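Long-range contacts in MNMC2 (Aquifex aeolicus, PDB 3VYW), which binds S-adenosylmethionine and acts as a bacterial tRNA methyltransferase in wobble-uridine modification, working without the oxidase domain to which such enzymes are usually fused: residues A[127-132]-A[164-169]; A[186-191]-A[215-220]. One frame throughout, in Å; residues are numbered along the deposited sequence.

Interaction 1: A[127-132]-A[164-169]; sequences VEIISF and ERLSLK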
loop_
_atom_site.group_PDB
_atom_site.type_symbol
_atom_site.label_atom_id
_atom_site.label_comp_id
_atom_site.label_asym_id
_atom_site.label_seq_id
_atom_site.Cartn_x
_atom_site.Cartn_y
_atom_site.Cartn_z
ATOM N N VAL A 127 -8.569 -19.174 -6.817
ATOM C CA VAL A 127 -8.160 -17.853 -6.438
ATOM C C VAL A 127 -7.352 -17.168 -7.495
ATOM O O VAL A 127 -6.409 -17.702 -7.970
ATOM C CB VAL A 127 -7.362 -17.898 -5.159
ATOM C CG1 VAL A 127 -7.168 -16.512 -4.649
ATOM C CG2 VAL A 127 -8.080 -18.709 -4.126
ATOM N N GLU A 128 -7.737 -15.961 -7.857
ATOM C CA GLU A 128 -6.970 -15.186 -8.807
ATOM C C GLU A 128 -6.215 -14.042 -8.152
ATOM O O GLU A 128 -6.795 -13.145 -7.630
ATOM C CB GLU A 128 -7.884 -14.594 -9.853
ATOM C CG GLU A 128 -8.490 -15.568 -10.812
ATOM C CD GLU A 128 -9.217 -14.871 -11.934
ATOM O OE1 GLU A 128 -10.432 -15.060 -12.073
ATOM O OE2 GLU A 128 -8.573 -14.132 -12.684
ATOM N N ILE A 129 -4.902 -14.089 -8.219
ATOM C CA ILE A 129 -4.079 -13.037 -7.698
ATOM C C ILE A 129 -3.222 -12.369 -8.746
ATOM O O ILE A 129 -2.519 -13.006 -9.463
ATOM C CB ILE A 129 -3.137 -13.567 -6.624
ATOM C CG1 ILE A 129 -3.927 -14.231 -5.535
ATOM C CG2 ILE A 129 -2.321 -12.456 -6.036
ATOM C CD1 ILE A 129 -3.078 -15.061 -4.629
ATOM N N ILE A 130 -3.284 -11.052 -8.787
ATOM C CA ILE A 130 -2.346 -10.232 -9.507
ATOM C C ILE A 130 -1.604 -9.337 -8.549
ATOM O O ILE A 130 -2.177 -8.620 -7.797
ATOM C CB ILE A 130 -3.066 -9.361 -10.514
ATOM C CG1 ILE A 130 -3.774 -10.241 -11.515
ATOM C CG2 ILE A 130 -2.096 -8.430 -11.186
ATOM C CD1 ILE A 130 -4.463 -9.490 -12.606
ATOM N N SER A 131 -0.296 -9.375 -8.616
ATOM C CA SER A 131 0.514 -8.599 -7.721
ATOM C C SER A 131 1.510 -7.747 -8.440
ATOM O O SER A 131 1.771 -7.953 -9.569
ATOM C CB SER A 131 1.208 -9.489 -6.746
ATOM O OG SER A 131 1.728 -8.694 -5.743
ATOM N N PHE A 132 2.023 -6.740 -7.779
ATOM C CA PHE A 132 2.898 -5.784 -8.389
ATOM C C PHE A 132 4.122 -5.744 -7.552
ATOM O O PHE A 132 4.038 -5.685 -6.387
ATOM C CB PHE A 132 2.237 -4.415 -8.390
ATOM C CG PHE A 132 1.024 -4.333 -9.255
ATOM C CD1 PHE A 132 -0.227 -4.386 -8.715
ATOM C CD2 PHE A 132 1.146 -4.219 -10.603
ATOM C CE1 PHE A 132 -1.336 -4.340 -9.515
ATOM C CE2 PHE A 132 0.045 -4.159 -11.404
ATOM C CZ PHE A 132 -1.197 -4.225 -10.862
ATOM N N GLU A 164 -5.344 -25.342 -11.096
ATOM C CA GLU A 164 -6.756 -25.515 -10.999
ATOM C C GLU A 164 -7.339 -24.514 -10.056
ATOM O O GLU A 164 -8.267 -23.811 -10.418
ATOM C CB GLU A 164 -7.103 -26.929 -10.543
ATOM C CG GLU A 164 -6.453 -27.355 -9.246
ATOM C CD GLU A 164 -6.862 -28.743 -8.783
ATOM O OE1 GLU A 164 -7.689 -28.840 -7.856
ATOM O OE2 GLU A 164 -6.346 -29.733 -9.338
ATOM N N ARG A 165 -6.898 -24.556 -8.811
ATOM C CA ARG A 165 -7.260 -23.577 -7.798
ATOM C C ARG A 165 -6.713 -22.170 -7.926
ATOM O O ARG A 165 -7.350 -21.233 -7.546
ATOM C CB ARG A 165 -6.983 -24.106 -6.418
ATOM C CG ARG A 165 -7.789 -25.315 -6.093
ATOM C CD ARG A 165 -7.784 -25.583 -4.616
ATOM N NE ARG A 165 -6.436 -25.711 -4.111
ATOM C CZ ARG A 165 -6.138 -25.967 -2.858
ATOM N NH1 ARG A 165 -7.085 -26.131 -1.969
ATOM N NH2 ARG A 165 -4.882 -26.069 -2.501
ATOM N N LEU A 166 -5.495 -22.028 -8.381
ATOM C CA LEU A 166 -4.813 -20.791 -8.184
ATOM C C LEU A 166 -4.292 -20.151 -9.430
ATOM O O LEU A 166 -3.628 -20.767 -10.196
ATOM C CB LEU A 166 -3.665 -21.017 -7.222
ATOM C CG LEU A 166 -2.718 -19.859 -7.030
ATOM C CD1 LEU A 166 -3.390 -18.736 -6.305
ATOM C CD2 LEU A 166 -1.529 -20.322 -6.258
ATOM N N SER A 167 -4.561 -18.876 -9.609
ATOM C CA SER A 167 -3.917 -18.138 -10.662
ATOM C C SER A 167 -3.051 -17.044 -10.070
ATOM O O SER A 167 -3.502 -16.291 -9.276
ATOM C CB SER A 167 -4.950 -17.539 -11.560
ATOM O OG SER A 167 -4.349 -17.187 -12.767
ATOM N N LEU A 168 -1.788 -16.994 -10.433
ATOM C CA LEU A 168 -0.871 -16.029 -9.873
ATOM C C LEU A 168 -0.118 -15.262 -10.931
ATOM O O LEU A 168 0.478 -15.837 -11.775
ATOM C CB LEU A 168 0.130 -16.780 -9.009
ATOM C CG LEU A 168 0.593 -16.276 -7.663
ATOM C CD1 LEU A 168 1.819 -17.048 -7.258
ATOM C CD2 LEU A 168 0.894 -14.809 -7.686
ATOM N N LYS A 169 -0.158 -13.955 -10.913
ATOM C CA LYS A 169 0.818 -13.208 -11.658
ATOM C C LYS A 169 1.363 -12.091 -10.846
ATOM O O LYS A 169 0.639 -11.249 -10.435
ATOM C CB LYS A 169 0.250 -12.643 -12.940
ATOM C CG LYS A 169 -1.061 -13.231 -13.361
ATOM C CD LYS A 169 -1.140 -13.418 -14.863
ATOM C CE LYS A 169 -2.335 -12.695 -15.444
ATOM N NZ LYS A 169 -3.612 -13.107 -14.820
#

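Interaction 2: A[186-191]-A[215-220]; sequences KADAVF and RIDEKG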
loop_
_atom_site.group_PDB
_atom_site.type_symbol
_atom_site.label_atom_id
_atom_site.label_comp_id
_atom_site.label_asym_id
_atom_site.label_seq_id
_atom_site.Cartn_x
_atom_site.Cartn_y
_atom_site.Cartn_z
ATOM N N LYS A 186 -11.949 -7.504 -12.160
ATOM C CA LYS A 186 -12.499 -6.707 -11.082
ATOM C C LYS A 186 -12.290 -7.423 -9.759
ATOM O O LYS A 186 -12.933 -8.406 -9.478
ATOM C CB LYS A 186 -13.982 -6.463 -11.288
ATOM C CG LYS A 186 -14.351 -5.765 -12.570
ATOM C CD LYS A 186 -13.806 -4.360 -12.606
ATOM C CE LYS A 186 -14.746 -3.426 -13.336
ATOM N NZ LYS A 186 -14.045 -2.323 -14.053
ATOM N N ALA A 187 -11.377 -6.914 -8.958
ATOM C CA ALA A 187 -10.997 -7.563 -7.724
ATOM C C ALA A 187 -12.027 -7.548 -6.634
ATOM O O ALA A 187 -12.709 -6.595 -6.451
ATOM C CB ALA A 187 -9.704 -6.980 -7.220
ATOM N N ASP A 188 -12.161 -8.657 -5.947
ATOM C CA ASP A 188 -12.865 -8.723 -4.688
ATOM C C ASP A 188 -12.197 -8.004 -3.545
ATOM O O ASP A 188 -12.849 -7.467 -2.707
ATOM C CB ASP A 188 -13.180 -10.152 -4.331
ATOM C CG ASP A 188 -14.160 -10.731 -5.244
ATOM O OD1 ASP A 188 -15.284 -10.251 -5.255
ATOM O OD2 ASP A 188 -13.823 -11.649 -5.981
ATOM N N ALA A 189 -10.882 -8.078 -3.492
ATOM C CA ALA A 189 -10.097 -7.423 -2.499
ATOM C C ALA A 189 -8.930 -6.776 -3.153
ATOM O O ALA A 189 -8.338 -7.348 -4.007
ATOM C CB ALA A 189 -9.604 -8.427 -1.506
ATOM N N VAL A 190 -8.584 -5.580 -2.726
ATOM C CA VAL A 190 -7.321 -4.996 -3.068
ATOM C C VAL A 190 -6.541 -4.896 -1.801
ATOM O O VAL A 190 -6.980 -4.299 -0.892
ATOM C CB VAL A 190 -7.480 -3.584 -3.569
ATOM C CG1 VAL A 190 -6.133 -2.977 -3.884
ATOM C CG2 VAL A 190 -8.410 -3.543 -4.740
ATOM N N PHE A 191 -5.385 -5.510 -1.747
ATOM C CA PHE A 191 -4.562 -5.403 -0.581
ATOM C C PHE A 191 -3.547 -4.364 -0.900
ATOM O O PHE A 191 -2.655 -4.614 -1.624
ATOM C CB PHE A 191 -3.817 -6.695 -0.347
ATOM C CG PHE A 191 -4.654 -7.807 0.154
ATOM C CD1 PHE A 191 -4.213 -9.093 0.032
ATOM C CD2 PHE A 191 -5.860 -7.582 0.737
ATOM C CE1 PHE A 191 -4.964 -10.126 0.478
ATOM C CE2 PHE A 191 -6.608 -8.610 1.197
ATOM C CZ PHE A 191 -6.164 -9.881 1.064
ATOM N N ARG A 215 -10.195 -1.333 -11.316
ATOM C CA ARG A 215 -9.909 -2.722 -11.193
ATOM C C ARG A 215 -10.511 -3.373 -9.992
ATOM O O ARG A 215 -10.123 -4.432 -9.615
ATOM C CB ARG A 215 -8.424 -2.925 -11.252
ATOM C CG ARG A 215 -7.958 -3.291 -12.630
ATOM C CD ARG A 215 -6.643 -2.680 -13.012
ATOM N NE ARG A 215 -6.833 -1.457 -13.728
ATOM C CZ ARG A 215 -6.162 -1.129 -14.798
ATOM N NH1 ARG A 215 -5.276 -1.952 -15.279
ATOM N NH2 ARG A 215 -6.386 0.008 -15.388
ATOM N N ILE A 216 -11.481 -2.729 -9.392
ATOM C CA ILE A 216 -12.101 -3.281 -8.217
ATOM C C ILE A 216 -13.577 -3.463 -8.399
ATOM O O ILE A 216 -14.244 -2.623 -8.942
ATOM C CB ILE A 216 -11.803 -2.466 -6.962
ATOM C CG1 ILE A 216 -12.308 -3.180 -5.726
ATOM C CG2 ILE A 216 -12.420 -1.115 -7.045
ATOM C CD1 ILE A 216 -11.976 -2.496 -4.445
ATOM N N ASP A 217 -14.076 -4.589 -7.934
ATOM C CA ASP A 217 -15.468 -4.881 -8.011
ATOM C C ASP A 217 -16.119 -3.899 -7.124
ATOM O O ASP A 217 -15.542 -3.503 -6.168
ATOM C CB ASP A 217 -15.735 -6.279 -7.492
ATOM C CG ASP A 217 -17.152 -6.677 -7.643
ATOM O OD1 ASP A 217 -17.791 -7.030 -6.647
ATOM O OD2 ASP A 217 -17.638 -6.642 -8.773
ATOM N N GLU A 218 -17.335 -3.534 -7.440
ATOM C CA GLU A 218 -18.072 -2.516 -6.727
ATOM C C GLU A 218 -18.308 -2.878 -5.318
ATOM O O GLU A 218 -18.365 -2.039 -4.485
ATOM C CB GLU A 218 -19.430 -2.369 -7.333
ATOM C CG GLU A 218 -19.455 -1.745 -8.686
ATOM C CD GLU A 218 -20.730 -1.016 -8.883
ATOM O OE1 GLU A 218 -21.757 -1.563 -8.464
ATOM O OE2 GLU A 218 -20.706 0.098 -9.418
ATOM N N LYS A 219 -18.509 -4.149 -5.075
ATOM C CA LYS A 219 -18.792 -4.644 -3.761
ATOM C C LYS A 219 -17.532 -5.116 -3.112
ATOM O O LYS A 219 -17.558 -5.646 -2.054
ATOM C CB LYS A 219 -19.792 -5.781 -3.826
ATOM C CG LYS A 219 -21.150 -5.363 -4.326
ATOM C CD LYS A 219 -21.976 -4.796 -3.210
ATOM C CE LYS A 219 -23.352 -4.420 -3.692
ATOM N NZ LYS A 219 -24.059 -3.641 -2.651
ATOM N N GLY A 220 -16.432 -4.944 -3.807
ATOM C CA GLY A 220 -15.132 -5.232 -3.292
ATOM C C GLY A 220 -14.648 -4.203 -2.311
ATOM O O GLY A 220 -15.083 -3.084 -2.314
#

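Interaction 1: A[127-132]-A[164-169]
This is a parallel pairing in the Rossmann-like sheet of the class I methyltransferase fold, where V127, E128, I129 and I130 stand beside L166, S167, L168 and K169 in turn. The strand axes approach to 4.7 Å and differ in direction by 3°. V127 and I129 each donate through N and accept through O, using the two residues that flank the partner opposite. V127 O takes S167 N at 2.7 Å (177° at the hydrogen), and I129 N reaches S167 O at 2.8 Å. K169 N to I129 O and S131 N to K169 O make four regular bonds; a fifth, V127 N to R165 O, is doubtfully short.

On the face bearing V127, I129, L166 and L168, the L166 chain has CG opposite the backbone N (chi1 172°). CD1 comes in over the neighbouring strand, 3.6 Å from V127 O and 4.1 Å from I129 CD1. On the other face E128 CG lies 4.1 Å from S167 CB, while the crooked K169 chain brings NZ to 4.3 Å from I130 CD1. E128 OE2 and K169 NZ stay 5.5 Å apart; the firm partner of E128 is R99, and S167 OG bonds E162.

Helix 109-121 packs on V127 and I129, helix 148-157 on L166 and L168. Strand 97-103 continues the sheet beyond 127-132, and its D102 OD2 is hydrogen-bonded to S131 OG.

Interaction 2: A[186-191]-A[215-220]
I216 has CG1 opposite its backbone N (chi1 -172°), and its extended second torsion carries CD1 on to V190, whose CG2 stands beside its own N (chi1 178°). I216 CD1 and V190 CG2 meet at 3.7 Å with the two side chains crossing at about a right angle. I216 CG1 also lies 3.5 Å from A187 O. D217 N donates to A187 O at 2.8 Å, and D217 CB packs against the same oxygen at 3.2 Å. The companion bond, A187 N to R215 O at 2.9 Å, has its donor tilted 34° from the carbonyl plane, and with the first it makes a single parallel bridge between A187 and I216.

Beyond it, a type I turn from D217 to G220, closed by G220 N to D217 O, brings G220 CA to 3.2 Å from D188 O. D188 OD1 and D217 OD1 lie 4.3 Å apart; the salt bridge of D188 to R95 probably eases their mutual repulsion. Nearer the surface, K186 CB lies 3.8 Å from D217 N, while its NZ bonds E214 O.

The bridge and turn lead into strand 220-224, which pairs parallel with 187-192 after helix 206-213: a beta-alpha-beta crossover, as expected of a Rossmann-like methyltransferase.

In the fold
Both contacts join parallel neighbours or their lead-in within one mixed sheet, on either side of strand 97-103, with centres 14 Å apart. Both are mainly buried. Interaction 1 is an even strand pair with four regular backbone bonds and one of doubtful length; interaction 2 has two, because the chain turns a corner between the short strand 216-217 and 220-224. Their distance from the cofactor differs as well: 127-132 runs toward S-adenosylmethionine, the side chain of S131 lying about 7 Å from it and two residues before E133, which binds it, whereas the side chain of V190 is about 11 Å from the cofactor. R99 ties them, bridging to E128 by its side chain and bonding D188 through its backbone N.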